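Local structure of BamaA.19900.a (Balamuthia mandrillaris, 6VZZ) at residues Thr48-Ala53 / Ala77-Val82; Gly91-Gly96 / Pro132-Pro137; Pro183-Val188 / Thr199-Arg204; Gly265-Tyr270 / Gly290-Asn295; Gln328-Leu333 / Asp368-Thr373. The protein binds glucose and, as a glucokinase of the actin-like ATPase clan, probably phosphorylates it to glucose 6-phosphate. All blocks are in the same frame, centred on the assembly; numbering follows the deposited sequence.

Interaction 1 (Thr48-Ala53 / Ala77-Val82)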
# COMPACT_ATOMS: atom_id res chain seq x y z
N THR A 48 3.39 22.75 -15.70
CA THR A 48 4.69 22.12 -15.86
C THR A 48 5.77 23.15 -15.58
O THR A 48 5.67 24.30 -16.01
CB THR A 48 4.83 21.54 -17.27
OG1 THR A 48 4.13 20.29 -17.34
CG2 THR A 48 6.29 21.31 -17.63
N ARG A 49 6.78 22.73 -14.83
CA ARG A 49 7.92 23.57 -14.51
C ARG A 49 9.19 22.87 -14.96
O ARG A 49 9.28 21.64 -14.96
CB ARG A 49 7.98 23.85 -13.01
CG ARG A 49 6.80 24.64 -12.51
CD ARG A 49 6.77 24.71 -10.99
NE ARG A 49 5.95 25.82 -10.51
CZ ARG A 49 4.63 25.77 -10.36
NH1 ARG A 49 3.96 24.65 -10.65
NH2 ARG A 49 3.97 26.83 -9.92
N LEU A 50 10.18 23.67 -15.38
CA LEU A 50 11.45 23.14 -15.84
C LEU A 50 12.56 23.89 -15.13
O LEU A 50 12.45 25.11 -14.92
CB LEU A 50 11.60 23.26 -17.37
CG LEU A 50 12.78 22.55 -18.03
CD1 LEU A 50 12.40 22.03 -19.40
CD2 LEU A 50 13.98 23.45 -18.13
N ALA A 51 13.61 23.17 -14.76
CA ALA A 51 14.71 23.78 -14.03
C ALA A 51 16.03 23.15 -14.46
O ALA A 51 16.07 22.03 -14.98
CB ALA A 51 14.53 23.63 -12.51
N LEU A 52 17.10 23.90 -14.22
CA LEU A 52 18.46 23.45 -14.48
C LEU A 52 19.27 23.53 -13.19
O LEU A 52 19.02 24.39 -12.33
CB LEU A 52 19.14 24.29 -15.55
CG LEU A 52 18.35 24.59 -16.82
CD1 LEU A 52 19.15 25.54 -17.69
CD2 LEU A 52 17.99 23.32 -17.58
N ALA A 53 20.25 22.64 -13.07
CA ALA A 53 21.21 22.71 -11.99
C ALA A 53 22.55 22.19 -12.49
O ALA A 53 22.60 21.20 -13.23
CB ALA A 53 20.75 21.92 -10.76
N ALA A 77 5.60 21.40 -27.55
CA ALA A 77 5.87 22.74 -28.06
C ALA A 77 6.58 23.59 -27.00
O ALA A 77 7.45 24.39 -27.33
CB ALA A 77 4.58 23.41 -28.51
N PHE A 78 6.21 23.43 -25.73
CA PHE A 78 6.91 24.15 -24.67
C PHE A 78 8.35 23.68 -24.55
O PHE A 78 9.26 24.50 -24.43
CB PHE A 78 6.15 23.98 -23.35
CG PHE A 78 6.95 24.32 -22.10
CD1 PHE A 78 7.09 25.64 -21.67
CD2 PHE A 78 7.53 23.31 -21.33
CE1 PHE A 78 7.82 25.95 -20.50
CE2 PHE A 78 8.25 23.62 -20.16
CZ PHE A 78 8.39 24.94 -19.75
N PHE A 79 8.58 22.36 -24.60
CA PHE A 79 9.94 21.84 -24.46
C PHE A 79 10.82 22.27 -25.63
O PHE A 79 11.92 22.78 -25.43
CB PHE A 79 9.91 20.31 -24.35
CG PHE A 79 9.28 19.79 -23.08
CD1 PHE A 79 9.43 20.47 -21.88
CD2 PHE A 79 8.53 18.62 -23.10
CE1 PHE A 79 8.85 19.98 -20.70
CE2 PHE A 79 7.94 18.13 -21.93
CZ PHE A 79 8.11 18.81 -20.73
N ASP A 80 10.34 22.07 -26.87
CA ASP A 80 11.07 22.56 -28.04
C ASP A 80 11.43 24.03 -27.89
O ASP A 80 12.58 24.43 -28.10
CB ASP A 80 10.24 22.35 -29.31
CG ASP A 80 10.10 20.88 -29.70
OD1 ASP A 80 10.83 20.03 -29.15
OD2 ASP A 80 9.25 20.58 -30.58
N SER A 81 10.46 24.86 -27.51
CA SER A 81 10.70 26.29 -27.41
C SER A 81 11.76 26.60 -26.36
O SER A 81 12.75 27.29 -26.64
CB SER A 81 9.41 27.02 -27.09
OG SER A 81 9.66 28.39 -26.89
N VAL A 82 11.56 26.11 -25.13
CA VAL A 82 12.50 26.45 -24.07
C VAL A 82 13.85 25.77 -24.30
O VAL A 82 14.87 26.29 -23.84
CB VAL A 82 11.91 26.10 -22.70
CG1 VAL A 82 12.00 24.61 -22.44
CG2 VAL A 82 12.62 26.86 -21.61
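At the edge of the Phe78 ring, near its plane, lies Leu50 CB, 4.3 Å from Phe78 CZ; Thr48 CG2 comes in obliquely, 3.9 Å from Phe78 CE2. Another part of the ring's edge is taken by Phe79 CE1, in the plane of the Phe78 ring. Around Phe79 the strand's carbons stand obliquely too, with Thr48 CG2 4.2 Å from Phe79 CE1 and Leu50 CD1 on the CD1 side. With its CG anti to the backbone N (chi1 163°), Phe78 reaches from the helix to both Thr48 and Leu50. One turn on, Val82 meets Leu50 tip to tip, CG1 to CD1 at 4.0 Å. No hydrogen bond crosses; the contact is wholly apolar and buried, the methyl of Thr48 rather than its hydroxyl facing the rings. This is a helix laid on the face of a mixed sheet, the two short axes 10.9 Å apart and running 26° from parallel. Phe78 reaches on to Leu65 and Val67 of strand 62-68, Phe79 to Val41 of strand 37-43, so that helix 72-90 spans the three antiparallel neighbours of which 47-54 is the middle one.

Interaction 2 (Gly91-Gly96 / Pro132-Pro137). With CA (calcium ion), chain C.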
# COMPACT_ATOMS: atom_id res chain seq x y z
N GLY A 91 24.74 27.12 -25.36
CA GLY A 91 25.51 26.39 -26.35
C GLY A 91 25.67 24.90 -26.05
O GLY A 91 25.42 24.07 -26.93
N VAL A 92 26.10 24.56 -24.83
CA VAL A 92 26.47 23.19 -24.49
C VAL A 92 25.23 22.40 -24.07
O VAL A 92 24.42 22.87 -23.27
CB VAL A 92 27.55 23.18 -23.40
CG1 VAL A 92 27.87 21.75 -22.96
CG2 VAL A 92 28.81 23.84 -23.91
N GLU A 93 25.10 21.19 -24.61
CA GLU A 93 24.02 20.27 -24.28
C GLU A 93 23.97 19.95 -22.79
O GLU A 93 24.98 20.00 -22.08
CB GLU A 93 24.20 18.95 -25.04
CG GLU A 93 23.49 18.87 -26.35
CD GLU A 93 23.78 17.57 -27.06
OE1 GLU A 93 24.67 16.81 -26.59
OE2 GLU A 93 23.10 17.31 -28.08
N ALA A 94 22.77 19.57 -22.34
CA ALA A 94 22.59 19.06 -20.99
C ALA A 94 23.18 17.66 -20.87
O ALA A 94 23.15 16.87 -21.81
CB ALA A 94 21.10 19.04 -20.63
N SER A 95 23.71 17.36 -19.68
CA SER A 95 24.37 16.08 -19.45
C SER A 95 23.43 15.02 -18.88
O SER A 95 23.85 13.86 -18.74
CB SER A 95 25.56 16.26 -18.51
OG SER A 95 26.51 17.15 -19.08
N GLY A 96 22.20 15.38 -18.56
CA GLY A 96 21.26 14.45 -17.98
C GLY A 96 19.92 15.11 -17.72
O GLY A 96 19.87 16.33 -17.51
N PRO A 132 13.28 17.16 -27.09
CA PRO A 132 14.47 17.71 -27.78
C PRO A 132 15.76 17.19 -27.16
O PRO A 132 15.96 17.25 -25.95
CB PRO A 132 14.31 19.22 -27.62
CG PRO A 132 13.44 19.39 -26.41
CD PRO A 132 12.54 18.19 -26.34
N SER A 133 16.65 16.69 -28.02
CA SER A 133 17.94 16.14 -27.58
C SER A 133 18.74 17.12 -26.73
O SER A 133 19.45 16.69 -25.81
CB SER A 133 18.76 15.73 -28.79
OG SER A 133 18.24 14.55 -29.36
N PHE A 134 18.68 18.42 -27.02
CA PHE A 134 19.52 19.37 -26.30
C PHE A 134 19.29 19.29 -24.79
O PHE A 134 20.25 19.23 -24.01
CB PHE A 134 19.27 20.79 -26.80
CG PHE A 134 20.14 21.82 -26.13
CD1 PHE A 134 21.40 22.10 -26.62
CD2 PHE A 134 19.70 22.48 -24.99
CE1 PHE A 134 22.20 23.02 -25.99
CE2 PHE A 134 20.51 23.39 -24.37
CZ PHE A 134 21.76 23.67 -24.87
N LEU A 135 18.03 19.29 -24.35
CA LEU A 135 17.76 19.23 -22.92
C LEU A 135 17.56 17.82 -22.42
O LEU A 135 17.62 17.60 -21.20
CB LEU A 135 16.52 20.05 -22.56
CG LEU A 135 16.57 21.57 -22.69
CD1 LEU A 135 15.30 22.18 -22.11
CD2 LEU A 135 17.79 22.14 -22.00
N PHE A 136 17.33 16.86 -23.31
CA PHE A 136 16.94 15.51 -22.92
C PHE A 136 17.82 14.53 -23.68
O PHE A 136 17.39 13.93 -24.67
CB PHE A 136 15.45 15.27 -23.18
CG PHE A 136 14.58 16.29 -22.51
CD1 PHE A 136 14.25 16.18 -21.16
CD2 PHE A 136 14.10 17.39 -23.22
CE1 PHE A 136 13.46 17.13 -20.53
CE2 PHE A 136 13.31 18.34 -22.60
CZ PHE A 136 12.99 18.22 -21.26
N PRO A 137 19.06 14.33 -23.23
CA PRO A 137 19.97 13.41 -23.92
C PRO A 137 19.36 12.02 -24.02
O PRO A 137 18.88 11.48 -23.01
CB PRO A 137 21.21 13.40 -23.01
CG PRO A 137 20.72 13.87 -21.68
CD PRO A 137 19.62 14.84 -21.96
CA CA C . 23.81 14.82 -27.89
O HOH W 1 21.86 16.49 -24.16
O HOH W 2 22.17 15.58 -29.39
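Phe134 lies against the backbone of residues 91-93, and its ring is the reference plane for this contact. Glu93 CA sits over one face, 4.1 Å from the ring centroid and 27° off the normal, a CH-pi contact. Gly91 O approaches at the edge, 3.5 Å from Phe134 CE1, while Val92 O stands obliquely near CZ. The ring gets there because its CG is anti to the backbone N (chi1 -178°), which swings it across to the backbone of residues 91-93.

Glu93 passes the ring at a slant, CG 3.9 Å from Phe134 CD1, then runs on extended to a carboxylate turned 67° from the ring plane. Both carboxylate oxygens bind a calcium ion, OE1 at 2.5 Å, and a water is a further ligand, so the apolar stem of Glu93 serves the aromatic ring while its head serves the metal.

Ala94 is turned toward the other loop. Its N donates a nearly straight bond of 3.0 Å to Phe134 O, and a water lies between Ala94 O, 2.7 Å away, and Ser133 O and can probably donate to either. Farther along, Pro137 CG rests against the backbone of Gly96, 3.8 Å from Gly96 N.

The two loops meet where helix 72-90 hands the chain to strand 96-101. Phe134 also touches Ser83 and Arg87 of that helix and Tyr37 of strand 37-43; the hydroxyl of Tyr37 hydrogen-bonds Val92 O, and Gly96 pairs with Val39 in the same strand.

Interaction 3 (Pro183-Val188 / Thr199-Arg204). With CA (calcium ion), chain E.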
# COMPACT_ATOMS: atom_id res chain seq x y z
N PRO A 183 15.03 5.76 10.39
CA PRO A 183 15.07 4.67 9.38
C PRO A 183 13.87 3.73 9.51
O PRO A 183 13.97 2.55 9.88
CB PRO A 183 16.40 3.97 9.70
CG PRO A 183 17.11 4.84 10.69
CD PRO A 183 16.05 5.58 11.43
N ASP A 184 12.70 4.27 9.19
CA ASP A 184 11.45 3.52 9.12
C ASP A 184 10.75 3.98 7.85
O ASP A 184 11.34 4.70 7.03
CB ASP A 184 10.62 3.71 10.39
CG ASP A 184 11.31 3.13 11.62
OD1 ASP A 184 11.81 1.98 11.56
OD2 ASP A 184 11.36 3.82 12.66
N HIS A 185 9.50 3.56 7.63
CA HIS A 185 8.78 3.99 6.44
C HIS A 185 8.06 5.29 6.73
O HIS A 185 7.59 5.53 7.84
CB HIS A 185 7.77 2.96 5.97
CG HIS A 185 8.29 1.56 5.97
ND1 HIS A 185 9.50 1.22 5.41
CD2 HIS A 185 7.76 0.42 6.45
CE1 HIS A 185 9.70 -0.08 5.56
NE2 HIS A 185 8.66 -0.59 6.19
N TYR A 186 7.93 6.11 5.69
CA TYR A 186 7.18 7.35 5.78
C TYR A 186 6.28 7.46 4.56
O TYR A 186 6.71 7.20 3.44
CB TYR A 186 8.11 8.57 5.89
CG TYR A 186 8.81 8.66 7.24
CD1 TYR A 186 8.25 9.38 8.28
CD2 TYR A 186 10.02 8.01 7.46
CE1 TYR A 186 8.86 9.46 9.52
CE2 TYR A 186 10.65 8.09 8.70
CZ TYR A 186 10.06 8.82 9.72
OH TYR A 186 10.67 8.91 10.95
N LEU A 187 5.02 7.81 4.80
CA LEU A 187 4.06 8.05 3.74
C LEU A 187 4.12 9.52 3.33
O LEU A 187 4.16 10.41 4.18
CB LEU A 187 2.65 7.69 4.23
CG LEU A 187 1.43 7.81 3.31
CD1 LEU A 187 1.51 6.85 2.15
CD2 LEU A 187 0.16 7.56 4.11
N VAL A 188 4.15 9.77 2.03
CA VAL A 188 4.13 11.14 1.50
C VAL A 188 2.86 11.32 0.67
O VAL A 188 2.56 10.50 -0.20
CB VAL A 188 5.38 11.44 0.65
CG1 VAL A 188 5.29 12.85 0.08
CG2 VAL A 188 6.65 11.27 1.48
N THR A 199 5.75 6.34 -0.96
CA THR A 199 6.24 5.92 0.35
C THR A 199 7.76 5.85 0.34
O THR A 199 8.36 5.25 -0.55
CB THR A 199 5.68 4.55 0.76
OG1 THR A 199 4.25 4.60 0.75
CG2 THR A 199 6.15 4.16 2.16
N LEU A 200 8.38 6.46 1.36
CA LEU A 200 9.80 6.29 1.63
C LEU A 200 9.98 5.02 2.45
O LEU A 200 9.44 4.92 3.56
CB LEU A 200 10.35 7.51 2.37
CG LEU A 200 10.54 8.81 1.57
CD1 LEU A 200 10.63 10.02 2.48
CD2 LEU A 200 11.79 8.72 0.70
N LEU A 201 10.71 4.05 1.92
CA LEU A 201 10.83 2.73 2.51
C LEU A 201 12.20 2.54 3.16
O LEU A 201 13.22 2.96 2.60
CB LEU A 201 10.62 1.63 1.47
CG LEU A 201 9.27 1.53 0.76
CD1 LEU A 201 9.31 0.47 -0.32
CD2 LEU A 201 8.21 1.19 1.77
N SER A 202 12.21 1.88 4.31
CA SER A 202 13.43 1.40 4.96
C SER A 202 13.31 -0.11 5.17
O SER A 202 12.92 -0.56 6.25
CB SER A 202 13.66 2.11 6.30
OG SER A 202 14.37 3.32 6.12
N LEU A 203 13.67 -0.88 4.15
CA LEU A 203 13.65 -2.33 4.25
C LEU A 203 15.06 -2.87 4.46
O LEU A 203 15.98 -2.13 4.83
CB LEU A 203 12.99 -2.90 2.99
CG LEU A 203 11.60 -2.37 2.61
CD1 LEU A 203 11.40 -2.48 1.11
CD2 LEU A 203 10.52 -3.13 3.36
N ARG A 204 15.25 -4.17 4.19
CA ARG A 204 16.49 -4.94 4.40
C ARG A 204 16.72 -5.25 5.88
O ARG A 204 16.10 -6.17 6.43
CB ARG A 204 17.71 -4.23 3.81
CG ARG A 204 17.84 -4.43 2.31
CD ARG A 204 18.96 -3.60 1.71
NE ARG A 204 18.61 -2.19 1.60
CZ ARG A 204 19.17 -1.36 0.71
NH1 ARG A 204 20.10 -1.82 -0.13
NH2 ARG A 204 18.81 -0.09 0.66
CA CA E . 13.65 0.24 10.65
O HOH W 3 15.44 -1.04 8.90
O HOH W 4 12.40 -0.83 12.32
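Tyr186 and Leu200 form an antiparallel hydrogen-bonded pair, Tyr186 N giving 2.9 Å to Leu200 O and Leu200 N giving 2.8 Å to Tyr186 O. A third bond leaves the regular pattern: Ser202 N donates to His185 ND1 at 3.0 Å, almost straight at 172° and only 7° out of the ring plane, which makes ND1 the acceptor and fixes the imidazole's rotation. Ser202 OG adds a weak bond to Asp184 O.

These strands, 186-191 and 195-201, are the arms of a beta hairpin within a six-stranded mixed sheet, and the contact lies at the end away from the turn.

Among apolar contacts, Leu201 CD2 sits over one face of the His185 ring, 4.2 Å from its centroid, and Leu203 CD2 lies obliquely by CE1. Leu187 and Thr199 share the face covered by Leu327 of helix 303-327, whereas Val188 and Leu200 turn to helix 146-159. His185 and Leu201 also pack on Met215 of the second subunit.

Metal ligation occupies the open end. Pro183 O, 2.5 Å away, and Asp184 OD1, 2.7 Å away, bind a calcium ion along with two waters; the other carboxylate oxygen, Asp184 OD2, forms a salt bridge with Arg330.

Interaction 4 (Gly265-Tyr270 / Gly290-Asn295)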
# COMPACT_ATOMS: atom_id res chain seq x y z
N GLY A 265 -12.09 18.21 -6.89
CA GLY A 265 -12.87 17.57 -5.84
C GLY A 265 -13.40 18.56 -4.83
O GLY A 265 -14.56 18.49 -4.42
N LEU A 266 -12.56 19.51 -4.42
CA LEU A 266 -13.04 20.58 -3.55
C LEU A 266 -14.12 21.40 -4.25
O LEU A 266 -15.09 21.82 -3.62
CB LEU A 266 -11.87 21.47 -3.12
CG LEU A 266 -12.25 22.68 -2.27
CD1 LEU A 266 -12.88 22.25 -0.95
CD2 LEU A 266 -11.04 23.56 -2.03
N VAL A 267 -13.97 21.62 -5.55
CA VAL A 267 -14.97 22.39 -6.29
C VAL A 267 -16.30 21.64 -6.35
O VAL A 267 -17.37 22.24 -6.18
CB VAL A 267 -14.45 22.74 -7.70
CG1 VAL A 267 -15.57 23.30 -8.56
CG2 VAL A 267 -13.29 23.72 -7.62
N ILE A 268 -16.26 20.33 -6.59
CA ILE A 268 -17.52 19.61 -6.73
C ILE A 268 -18.18 19.39 -5.38
O ILE A 268 -19.41 19.44 -5.26
CB ILE A 268 -17.32 18.28 -7.50
CG1 ILE A 268 -18.67 17.74 -7.97
CG2 ILE A 268 -16.58 17.24 -6.67
CD1 ILE A 268 -18.58 16.42 -8.73
N THR A 269 -17.38 19.17 -4.32
CA THR A 269 -17.94 19.14 -2.97
C THR A 269 -18.59 20.47 -2.62
O THR A 269 -19.67 20.51 -2.02
CB THR A 269 -16.84 18.79 -1.98
OG1 THR A 269 -16.33 17.49 -2.29
CG2 THR A 269 -17.37 18.79 -0.55
N TYR A 270 -17.95 21.58 -3.01
CA TYR A 270 -18.52 22.91 -2.80
C TYR A 270 -19.87 23.05 -3.48
O TYR A 270 -20.82 23.58 -2.89
CB TYR A 270 -17.54 23.96 -3.31
CG TYR A 270 -17.89 25.39 -2.99
CD1 TYR A 270 -17.95 25.84 -1.67
CD2 TYR A 270 -18.15 26.31 -4.00
CE1 TYR A 270 -18.27 27.15 -1.37
CE2 TYR A 270 -18.46 27.62 -3.71
CZ TYR A 270 -18.52 28.04 -2.39
OH TYR A 270 -18.83 29.35 -2.10
N GLY A 290 -8.91 27.40 -5.34
CA GLY A 290 -8.11 28.26 -4.48
C GLY A 290 -8.95 29.24 -3.68
O GLY A 290 -8.71 29.44 -2.49
N LYS A 291 -9.95 29.86 -4.32
CA LYS A 291 -10.80 30.81 -3.62
C LYS A 291 -11.65 30.11 -2.56
O LYS A 291 -11.83 30.63 -1.46
CB LYS A 291 -11.67 31.58 -4.61
N ILE A 292 -12.17 28.93 -2.88
CA ILE A 292 -12.91 28.15 -1.89
C ILE A 292 -12.02 27.87 -0.68
O ILE A 292 -12.43 28.05 0.47
CB ILE A 292 -13.43 26.84 -2.52
CG1 ILE A 292 -14.29 27.14 -3.74
CG2 ILE A 292 -14.21 26.03 -1.49
CD1 ILE A 292 -14.62 25.92 -4.56
N ALA A 293 -10.77 27.45 -0.93
CA ALA A 293 -9.86 27.11 0.15
C ALA A 293 -9.50 28.32 0.99
O ALA A 293 -9.45 28.24 2.22
CB ALA A 293 -8.60 26.46 -0.43
N LYS A 294 -9.23 29.47 0.36
CA LYS A 294 -8.96 30.68 1.13
C LYS A 294 -10.19 31.10 1.93
O LYS A 294 -10.11 31.32 3.15
CB LYS A 294 -8.50 31.82 0.21
N ASN A 295 -11.34 31.20 1.26
CA ASN A 295 -12.59 31.54 1.93
C ASN A 295 -12.86 30.67 3.15
O ASN A 295 -13.50 31.12 4.11
CB ASN A 295 -13.77 31.42 0.97
CG ASN A 295 -14.00 32.67 0.15
OD1 ASN A 295 -13.25 33.64 0.25
ND2 ASN A 295 -15.05 32.65 -0.66
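Ile292 drives its branched side chain between Leu266 and Tyr270 in a steep helix-helix crossing: the short axes of 265-270 and 290-295 are inclined at 69° and pass 9.8 Å apart. Contact at so wide an angle is confined to a small patch, and Ile292, with more surface buried than any other residue here, fills its centre. Its CG2 lies anti to the backbone N and touches both neighbours, 3.7 Å from Tyr270 CD1 and 4.0 Å from Leu266 CG, leucine and isoleucine sliding past each other in opposite directions. CG1 lies anti to the carbonyl carbon (chi1 -56°) and runs across the Tyr270 ring, 4.1 Å from the centroid and nearly on the normal, a CH-pi contact over one face. Beyond it, CD1 ends by the root of the ring, 3.6 Å from Tyr270 CD2, and meets Val267 CG2 crosswise.

Leu266 also touches the neighbour of Ile292, its CD2 lying 4.1 Å from Ala293 CB, and both Leu266 and Ala293 reach Met309 of helix 303-327. Tyr270 keeps its polar end away from this apolar patch, its hydroxyl hydrogen-bonding Leu284 O in the connection between the helices. On another side of helix 263-276, Thr269 packs on Leu240 and Ile244 of helix 234-249, and its OG1 turns back to Gly265 O at 2.9 Å, from the opposite face of that carbonyl's plane to Thr269 N.

Interaction 5 (Gln328-Leu333 / Asp368-Thr373)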
# COMPACT_ATOMS: atom_id res chain seq x y z
N GLN A 328 2.10 0.39 7.60
CA GLN A 328 2.85 0.35 8.86
C GLN A 328 3.98 1.37 8.85
O GLN A 328 5.12 1.08 9.21
CB GLN A 328 3.40 -1.06 9.13
CG GLN A 328 2.36 -2.06 9.54
CD GLN A 328 1.71 -1.73 10.88
OE1 GLN A 328 2.34 -1.88 11.93
NE2 GLN A 328 0.46 -1.28 10.85
N VAL A 329 3.66 2.59 8.42
CA VAL A 329 4.64 3.67 8.42
C VAL A 329 4.84 4.21 9.83
O VAL A 329 4.03 4.00 10.74
CB VAL A 329 4.22 4.80 7.45
CG1 VAL A 329 4.08 4.28 6.03
CG2 VAL A 329 2.92 5.48 7.94
N ARG A 330 5.95 4.92 10.02
CA ARG A 330 6.21 5.63 11.26
C ARG A 330 5.66 7.05 11.25
O ARG A 330 5.36 7.60 12.32
CB ARG A 330 7.72 5.66 11.52
CG ARG A 330 8.15 6.66 12.57
CD ARG A 330 9.29 6.13 13.40
NE ARG A 330 9.77 7.14 14.35
CZ ARG A 330 10.83 6.99 15.13
NH1 ARG A 330 11.56 5.88 15.07
NH2 ARG A 330 11.18 7.97 15.96
N GLY A 331 5.51 7.66 10.08
CA GLY A 331 5.05 9.02 10.01
C GLY A 331 4.54 9.30 8.61
O GLY A 331 4.60 8.44 7.73
N MET A 332 4.04 10.52 8.43
CA MET A 332 3.57 10.93 7.12
C MET A 332 3.86 12.41 6.91
O MET A 332 3.95 13.19 7.86
CB MET A 332 2.08 10.64 6.92
CG MET A 332 1.22 11.00 8.09
SD MET A 332 -0.54 10.70 7.78
CE MET A 332 -1.20 11.64 9.13
N LEU A 333 4.02 12.78 5.64
CA LEU A 333 4.36 14.14 5.25
C LEU A 333 3.31 14.65 4.27
O LEU A 333 3.08 14.02 3.23
CB LEU A 333 5.75 14.20 4.61
CG LEU A 333 6.97 13.95 5.51
CD1 LEU A 333 7.16 12.48 5.88
CD2 LEU A 333 8.20 14.49 4.82
N ASP A 368 0.91 6.74 17.69
CA ASP A 368 2.26 7.29 17.75
C ASP A 368 2.83 7.59 16.36
O ASP A 368 4.05 7.60 16.16
CB ASP A 368 3.18 6.35 18.52
CG ASP A 368 2.86 6.33 20.02
OD1 ASP A 368 2.74 7.43 20.62
OD2 ASP A 368 2.71 5.22 20.60
N ILE A 369 1.97 7.87 15.39
CA ILE A 369 2.39 8.20 14.04
C ILE A 369 2.67 9.69 13.97
O ILE A 369 1.84 10.50 14.40
CB ILE A 369 1.31 7.79 13.03
CG1 ILE A 369 1.18 6.26 13.02
CG2 ILE A 369 1.60 8.35 11.63
CD1 ILE A 369 1.16 5.66 11.64
N ASP A 370 3.84 10.06 13.46
CA ASP A 370 4.20 11.46 13.27
C ASP A 370 3.51 12.03 12.04
O ASP A 370 3.30 11.33 11.04
CB ASP A 370 5.71 11.63 13.13
CG ASP A 370 6.47 11.37 14.41
OD1 ASP A 370 6.25 12.08 15.42
OD2 ASP A 370 7.32 10.45 14.40
N LEU A 371 3.15 13.30 12.10
CA LEU A 371 2.58 14.01 10.96
C LEU A 371 3.37 15.29 10.76
O LEU A 371 3.50 16.10 11.68
CB LEU A 371 1.09 14.30 11.16
CG LEU A 371 0.45 15.29 10.17
CD1 LEU A 371 0.56 14.78 8.75
CD2 LEU A 371 -1.00 15.58 10.54
N PHE A 372 3.91 15.46 9.56
CA PHE A 372 4.61 16.68 9.18
C PHE A 372 3.86 17.32 8.03
O PHE A 372 3.17 16.64 7.26
CB PHE A 372 6.07 16.41 8.77
CG PHE A 372 6.84 15.61 9.78
CD1 PHE A 372 7.34 16.21 10.92
CD2 PHE A 372 7.06 14.27 9.59
CE1 PHE A 372 8.06 15.49 11.85
CE2 PHE A 372 7.77 13.53 10.52
CZ PHE A 372 8.27 14.15 11.66
N THR A 373 3.98 18.63 7.92
CA THR A 373 3.36 19.32 6.80
C THR A 373 4.33 20.37 6.29
O THR A 373 5.08 20.98 7.06
CB THR A 373 2.00 19.93 7.21
OG1 THR A 373 1.27 20.30 6.04
CG2 THR A 373 2.19 21.14 8.13
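Met332 and Leu371 cross at a slant on one face of two parallel strands, Met332 CE 3.6 Å from Leu371 CD1. The methionine's CG stands between the backbone N and carbonyl carbon (chi1 44°) and the chain then runs extended, which brings the methyl across to the leucine. Ile369 continues this layer, its CD1 4.1 Å from Val329 CG2 and its CG2 near Gly331 CA. Met332, Val329 and Ile369 all pack on Cys324 of helix 303-327. On the reverse face Leu333 CG rests obliquely by the Phe372 ring, 4.1 Å from CD2.

Between these layers the backbones join as neighbouring parallel strands of the six-stranded sheet. Asp370 N gives 3.1 Å to Arg330 O; Met332 N gives 2.8 Å to Asp370 O; Phe372 N gives 2.8 Å to Met332 O. Asp370 thus both donates and accepts across the strands.

At the polar edge Arg330 and Asp370 run alongside each other, their flat ends nearly coplanar, but Arg330 NE and Asp370 OD2 stay 4.1 Å apart, beyond a salt bridge. Each has a firmer partner elsewhere: Arg330 in its salt bridge to Asp184, and Asp370 OD1 as acceptor from Ala174 N. The strands are therefore held by backbone bonds and apolar contacts, and the Arg330-Asp370 charges probably add only a weak mutual attraction.

Followed from the N terminus, the five contacts close in series, none nested or crossing. Interaction 1 brings helix 72-90 back onto its sheet after 23 residues; interaction 2 closes 35 residues in the loops that lead into strands 96-101 and 141-145 of the same sheet. These two touch through Leu135 CD1 and Leu50 CD1. Interaction 3 closes 10 residues as a hairpin of the second sheet; interaction 4, about 18 Å from it between nearest atoms, closes 19 and crosses two helices. Interaction 5 closes 34 and is joined to interaction 3 by a probable hydrogen bond from Leu333 N to Leu187 O, so strands 195-201, 186-191, 331-335 and 370-374 follow one another across one sheet.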